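Local coordinates for ABC transporter periplasmic-binding protein YtfQ (Mycobacterium smegmatis, PDB 6HB0), which probably binds a sugar, L-arabinofuranose, in the periplasm as the solute-binding component of an ABC transporter, at residues 242-247 with 260-265. Numbering follows the deposited sequence.
Sequences VDATHD and IVECNP. With ZN (zinc ion), chain F.
Val242 and Val261 pair as a parallel beta bridge where strand 238-242 ends beside strand 259-263, and Asp243 N donates to Val261 O at 2.8 Å with an N-H...O angle of 166°. The same carbonyl oxygen lies 3.2 Å from Val242 CA in a CA-H...O contact. Both valines project from one face of the sheet and meet by their CG2 methyls at 3.9 Å, with helix 126-140 against that face.

Past the bridge the chain bends into an inverse gamma turn centred on Ala244, closed by a weak bond from Thr245 N to Asp243 O, and a side chain takes over from the backbone as acceptor. Glu262 reaches it with CG anti to the backbone N (chi1 -176°) and CD extended beyond; its OE1 accepts Ala244 N at 2.8 Å through the anti lone pair. OE2 is met by Asn264 ND2 at 3.1 Å, 53° above the carboxylate plane, giving each carboxylate oxygen a donor, the second in a bent geometry. From the same strand face as Glu262, Ile260 brings CG2 to 3.4 Å from Asp243 O and against Ala244 CB. Asp243 OD1 instead forms a salt bridge with Arg34.

Cys263 SG binds zinc at 2.3 Å, together with Glu128, Asp292 and a water. Thr245, the N-cap of helix 246-253, caps Gly248 N with OG1, completing the strand-to-helix turn of a beta-alpha-beta crossover in a periplasmic binding protein domain.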
# COMPACT_ATOMS: atom_id res chain seq x y z
N VAL A 242 6.54 -1.93 -7.69
CA VAL A 242 5.38 -1.60 -6.89
C VAL A 242 5.30 -0.09 -6.71
O VAL A 242 6.31 0.57 -6.55
CB VAL A 242 5.48 -2.29 -5.54
CG1 VAL A 242 4.24 -2.02 -4.71
CG2 VAL A 242 5.70 -3.80 -5.72
N ASP A 243 4.07 0.43 -6.71
CA ASP A 243 3.70 1.85 -6.41
C ASP A 243 3.36 2.60 -7.72
O ASP A 243 4.22 2.91 -8.53
CB ASP A 243 4.75 2.68 -5.67
CG ASP A 243 5.08 2.19 -4.28
OD1 ASP A 243 4.29 1.53 -3.60
OD2 ASP A 243 6.19 2.54 -3.86
N ALA A 244 2.09 2.91 -7.90
CA ALA A 244 1.66 3.60 -9.08
C ALA A 244 1.73 5.10 -8.83
O ALA A 244 0.71 5.78 -8.77
CB ALA A 244 0.27 3.16 -9.42
N THR A 245 2.93 5.61 -8.63
CA THR A 245 3.13 7.01 -8.38
C THR A 245 3.31 7.73 -9.73
O THR A 245 3.51 7.12 -10.80
CB THR A 245 4.43 7.23 -7.60
OG1 THR A 245 5.54 6.78 -8.39
CG2 THR A 245 4.41 6.51 -6.28
N HIS A 246 3.26 9.03 -9.68
CA HIS A 246 3.44 9.83 -10.88
C HIS A 246 4.76 9.46 -11.64
O HIS A 246 4.74 9.22 -12.86
CB HIS A 246 3.42 11.35 -10.56
CG HIS A 246 2.98 12.19 -11.72
ND1 HIS A 246 1.73 12.79 -11.77
CD2 HIS A 246 3.59 12.50 -12.88
CE1 HIS A 246 1.60 13.41 -12.94
NE2 HIS A 246 2.71 13.25 -13.63
N ASP A 247 5.88 9.44 -10.93
CA ASP A 247 7.18 9.23 -11.59
C ASP A 247 7.36 7.80 -12.08
O ASP A 247 7.93 7.59 -13.18
CB ASP A 247 8.32 9.69 -10.71
CG ASP A 247 8.33 11.24 -10.57
OD1 ASP A 247 7.61 11.97 -11.32
OD2 ASP A 247 9.07 11.73 -9.72
N ILE A 260 3.66 -1.95 -13.42
CA ILE A 260 3.52 -1.46 -12.06
C ILE A 260 2.29 -2.08 -11.40
O ILE A 260 1.24 -2.24 -12.04
CB ILE A 260 3.43 0.05 -12.06
CG1 ILE A 260 4.78 0.66 -12.36
CG2 ILE A 260 2.96 0.57 -10.69
CD1 ILE A 260 4.68 2.15 -12.62
N VAL A 261 2.42 -2.46 -10.14
CA VAL A 261 1.32 -2.92 -9.33
C VAL A 261 1.22 -2.07 -8.08
O VAL A 261 2.23 -1.54 -7.60
CB VAL A 261 1.45 -4.42 -8.92
CG1 VAL A 261 1.44 -5.29 -10.15
CG2 VAL A 261 2.69 -4.65 -8.13
N GLU A 262 0.02 -1.98 -7.51
CA GLU A 262 -0.16 -1.34 -6.21
C GLU A 262 -1.38 -1.90 -5.58
O GLU A 262 -2.36 -2.14 -6.28
CB GLU A 262 -0.32 0.17 -6.35
CG GLU A 262 -0.43 0.86 -5.00
CD GLU A 262 -0.60 2.36 -5.07
OE1 GLU A 262 0.13 2.98 -5.85
OE2 GLU A 262 -1.43 2.93 -4.29
N CYS A 263 -1.32 -2.15 -4.27
CA CYS A 263 -2.48 -2.43 -3.47
C CYS A 263 -2.75 -1.10 -2.75
O CYS A 263 -1.90 -0.61 -2.00
CB CYS A 263 -2.24 -3.52 -2.45
SG CYS A 263 -3.71 -3.97 -1.51
N ASN A 264 -3.92 -0.53 -2.95
CA ASN A 264 -4.24 0.75 -2.34
C ASN A 264 -4.39 0.68 -0.81
O ASN A 264 -4.75 -0.31 -0.22
CB ASN A 264 -5.56 1.31 -2.86
CG ASN A 264 -5.54 1.77 -4.28
OD1 ASN A 264 -6.59 1.85 -4.88
ND2 ASN A 264 -4.39 2.13 -4.80
N PRO A 265 -4.11 1.81 -0.16
CA PRO A 265 -4.64 1.94 1.19
C PRO A 265 -6.16 2.12 1.16
O PRO A 265 -6.81 2.20 0.09
CB PRO A 265 -3.99 3.22 1.70
CG PRO A 265 -3.86 4.05 0.48
CD PRO A 265 -3.56 3.07 -0.66
ZN ZN F . -4.79 -5.29 -2.99
O HOH W 1 -6.63 -5.70 -2.26